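Side-chain contact in putative antidote protein of plasmid maintenance system (Nostoc punctiforme, PDB 3CEC), which probably acts as the antidote of a plasmid maintenance system and, as a helix-turn-helix protein, is likely to bind DNA: residues N45-E50 and G54-T59. Residues are numbered along the deposited sequence; the frame is centred on the assembly and turned at random.
Sequences NQTIQE and GQRSIT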
ATOM      1  N   ASN A  45      14.602  -4.030   3.399  1.00 11.05           N
ATOM      2  CA  ASN A  45      14.475  -2.676   2.873  1.00  9.43           C
ATOM      3  C   ASN A  45      13.725  -2.723   1.557  1.00  9.91           C
ATOM      4  O   ASN A  45      12.851  -1.930   1.319  1.00 12.66           O
ATOM      5  CB  ASN A  45      15.869  -2.097   2.671  1.00 11.37           C
ATOM      6  CG  ASN A  45      15.850  -0.672   2.250  1.00 18.98           C
ATOM      7  OD1 ASN A  45      14.937   0.063   2.556  1.00 18.44           O
ATOM      8  ND2 ASN A  45      16.860  -0.282   1.488  1.00 31.46           N
ATOM      9  N   GLN A  46      14.078  -3.702   0.724  0.50 10.30           N
ATOM     10  CA  GLN A  46      13.463  -3.885  -0.574  0.50 10.94           C
ATOM     11  C   GLN A  46      11.956  -3.995  -0.432  0.50 10.13           C
ATOM     12  O   GLN A  46      11.197  -3.321  -1.111  0.50 10.00           O
ATOM     13  CB  GLN A  46      14.037  -5.127  -1.253  0.50 13.52           C
ATOM     14  CG  GLN A  46      13.522  -5.339  -2.634  0.50 20.59           C
ATOM     15  CD  GLN A  46      14.084  -4.337  -3.599  0.50 28.72           C
ATOM     16  OE1 GLN A  46      15.176  -3.785  -3.377  0.50 26.19           O
ATOM     17  NE2 GLN A  46      13.351  -4.089  -4.691  0.50 19.73           N
ATOM     18  N   THR A  47      11.532  -4.818   0.515  1.00 10.69           N
ATOM     19  CA  THR A  47      10.104  -5.096   0.716  1.00 11.72           C
ATOM     20  C   THR A  47       9.387  -3.777   1.050  1.00 11.96           C
ATOM     21  O   THR A  47       8.357  -3.432   0.460  1.00 11.51           O
ATOM     22  CB  THR A  47       9.876  -6.145   1.802  1.00 12.28           C
ATOM     23  OG1 THR A  47      10.291  -7.415   1.318  1.00 13.41           O
ATOM     24  CG2 THR A  47       8.376  -6.155   2.225  1.00 15.03           C
ATOM     25  N   ILE A  48       9.982  -2.968   1.917  1.00 11.51           N
ATOM     26  CA  ILE A  48       9.368  -1.692   2.308  1.00 11.86           C
ATOM     27  C   ILE A  48       9.361  -0.745   1.128  1.00 10.90           C
ATOM     28  O   ILE A  48       8.400  -0.042   0.869  1.00 12.41           O
ATOM     29  CB  ILE A  48      10.075  -1.054   3.550  1.00 16.03           C
ATOM     30  CG1 ILE A  48       9.691  -1.876   4.759  1.00 20.05           C
ATOM     31  CG2 ILE A  48       9.654   0.421   3.790  1.00 23.88           C
ATOM     32  CD1 ILE A  48       8.182  -2.000   4.991  1.00 28.25           C
ATOM     33  N   GLN A  49      10.451  -0.739   0.375  0.50 11.18           N
ATOM     34  CA  GLN A  49      10.526   0.196  -0.726  0.50 10.40           C
ATOM     35  C   GLN A  49       9.498  -0.169  -1.801  0.50  9.73           C
ATOM     36  O   GLN A  49       8.931   0.730  -2.460  0.50 10.63           O
ATOM     37  CB  GLN A  49      11.940   0.258  -1.306  0.50 10.66           C
ATOM     38  CG  GLN A  49      12.189   1.511  -2.103  0.50 12.14           C
ATOM     39  CD  GLN A  49      12.048   2.770  -1.275  0.50 19.63           C
ATOM     40  OE1 GLN A  49      12.775   2.961  -0.296  0.50 23.11           O
ATOM     41  NE2 GLN A  49      11.125   3.650  -1.675  0.50 19.16           N
ATOM     42  N   GLU A  50       9.253  -1.476  -1.971  1.00  9.30           N
ATOM     43  CA  GLU A  50       8.266  -1.941  -2.963  1.00 11.13           C
ATOM     44  C   GLU A  50       6.872  -1.529  -2.562  1.00 13.06           C
ATOM     45  O   GLU A  50       6.053  -1.212  -3.415  1.00 15.14           O
ATOM     46  CB  GLU A  50       8.373  -3.429  -3.247  1.00 10.17           C
ATOM     47  CG  GLU A  50       9.687  -3.742  -3.955  1.00 13.52           C
ATOM     48  CD  GLU A  50       9.997  -5.246  -3.989  1.00 19.77           C
ATOM     49  OE1 GLU A  50       9.374  -6.021  -3.227  1.00 20.93           O
ATOM     50  OE2 GLU A  50      10.915  -5.642  -4.760  1.00 22.54           O
ATOM     51  N   GLY A  54       4.408   1.347  -4.514  1.00 17.91           N
ATOM     52  CA  GLY A  54       3.152   0.799  -5.013  1.00 19.44           C
ATOM     53  C   GLY A  54       3.321  -0.410  -5.911  1.00 20.87           C
ATOM     54  O   GLY A  54       2.422  -0.738  -6.717  1.00 24.23           O
ATOM     55  N   GLN A  55       4.464  -1.083  -5.776  1.00 16.62           N
ATOM     56  CA  GLN A  55       4.750  -2.334  -6.504  1.00 17.39           C
ATOM     57  C   GLN A  55       4.395  -3.624  -5.769  1.00 17.70           C
ATOM     58  O   GLN A  55       4.396  -4.742  -6.328  1.00 21.10           O
ATOM     59  CB  GLN A  55       6.233  -2.417  -6.842  1.00 19.96           C
ATOM     60  CG  GLN A  55       6.809  -1.256  -7.591  1.00 28.12           C
ATOM     61  CD  GLN A  55       8.324  -1.333  -7.561  1.00 34.47           C
ATOM     62  OE1 GLN A  55       8.999  -0.550  -6.875  1.00 43.09           O
ATOM     63  NE2 GLN A  55       8.867  -2.339  -8.245  1.00 47.82           N
ATOM     64  N   ARG A  56       4.145  -3.489  -4.480  1.00 14.10           N
ATOM     65  CA  ARG A  56       3.858  -4.615  -3.645  1.00 15.52           C
ATOM     66  C   ARG A  56       2.691  -4.241  -2.738  1.00 14.65           C
ATOM     67  O   ARG A  56       2.641  -3.149  -2.181  1.00 16.46           O
ATOM     68  CB  ARG A  56       5.105  -4.954  -2.796  1.00 15.94           C
ATOM     69  CG  ARG A  56       4.931  -6.020  -1.778  1.00 20.71           C
ATOM     70  CD  ARG A  56       6.233  -6.310  -1.047  1.00 21.19           C
ATOM     71  NE  ARG A  56       7.246  -6.847  -1.951  1.00 23.78           N
ATOM     72  CZ  ARG A  56       7.230  -8.091  -2.442  1.00 32.64           C
ATOM     73  NH1 ARG A  56       6.260  -8.938  -2.110  1.00 30.29           N
ATOM     74  NH2 ARG A  56       8.189  -8.496  -3.272  1.00 34.98           N
ATOM     75  N   SER A  57       1.770  -5.171  -2.600  1.00 12.46           N
ATOM     76  CA  SER A  57       0.641  -4.980  -1.691  1.00 10.57           C
ATOM     77  C   SER A  57       1.022  -5.269  -0.257  1.00 11.44           C
ATOM     78  O   SER A  57       1.875  -6.139   0.026  1.00 14.29           O
ATOM     79  CB  SER A  57      -0.516  -5.917  -2.046  1.00 16.39           C
ATOM     80  OG  SER A  57      -0.972  -5.583  -3.327  1.00 21.84           O
ATOM     81  N   ILE A  58       0.287  -4.625   0.637  1.00 10.46           N
ATOM     82  CA  ILE A  58       0.339  -4.981   2.075  1.00 12.16           C
ATOM     83  C   ILE A  58      -0.224  -6.389   2.261  1.00 12.85           C
ATOM     84  O   ILE A  58      -1.379  -6.657   1.913  1.00 15.53           O
ATOM     85  CB  ILE A  58      -0.597  -4.020   2.922  1.00 12.39           C
ATOM     86  CG1 ILE A  58      -0.149  -2.548   2.841  1.00 18.59           C
ATOM     87  CG2 ILE A  58      -0.717  -4.494   4.372  1.00 15.27           C
ATOM     88  CD1 ILE A  58       1.129  -2.308   3.395  1.00 15.69           C
ATOM     89  N   THR A  59       0.578  -7.271   2.837  1.00  8.72           N
ATOM     90  CA  THR A  59       0.086  -8.553   3.253  1.00  7.36           C
ATOM     91  C   THR A  59      -0.415  -8.483   4.722  1.00  6.66           C
ATOM     92  O   THR A  59      -0.172  -7.515   5.437  1.00  5.92           O
ATOM     93  CB  THR A  59       1.237  -9.577   3.238  1.00  6.85           C
ATOM     94  OG1 THR A  59       2.265  -9.095   4.094  1.00  7.83           O
ATOM     95  CG2 THR A  59       1.763  -9.824   1.793  1.00 11.97           C
TER
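R56, in the loop after helix 45-52, reaches back to E50 on that helix and takes hold of it with two nitrogens. Its CB starts the contact, 3.6 Å from E50 CB. CG lies anti to the backbone N (chi1 174°), and the extended second torsion carries CD on past T47, with T47 CG2 and T47 O each 3.9 Å from R56 CD. A bend at chi3 (-64°) then turns the guanidinium toward the carboxylate. NE donates to E50 OE1 at 2.6 Å, nearly in line with the C-O bond, and NH2 meets the same OE1 at 2.7 Å from its syn side. This is a side-on salt bridge in which one oxygen takes both donors and lies close to the guanidinium plane; the two flat groups are 28° apart. In one of the two conformers of Q46, NE2 donates to the other oxygen, E50 OE2, at 2.9 Å from above the carboxylate plane. An alanine in place of E50 would probably leave the R56 guanidinium without its charge partner and its NE and NH2 without this acceptor. E50 O also accepts Q55 N at 2.8 Å and, weakly, R56 N, tying the loop backbone to the last turn of the helix. G54, with positive phi, ends that helix in a Schellman motif, and T59 OG1, at the N-cap of helix 60-70, accepts I62 N. The arrangement joins the C-terminal end of helix 45-52, by its position probably the second (recognition) helix of the helix-turn-helix, to the loop leading to helix 60-70.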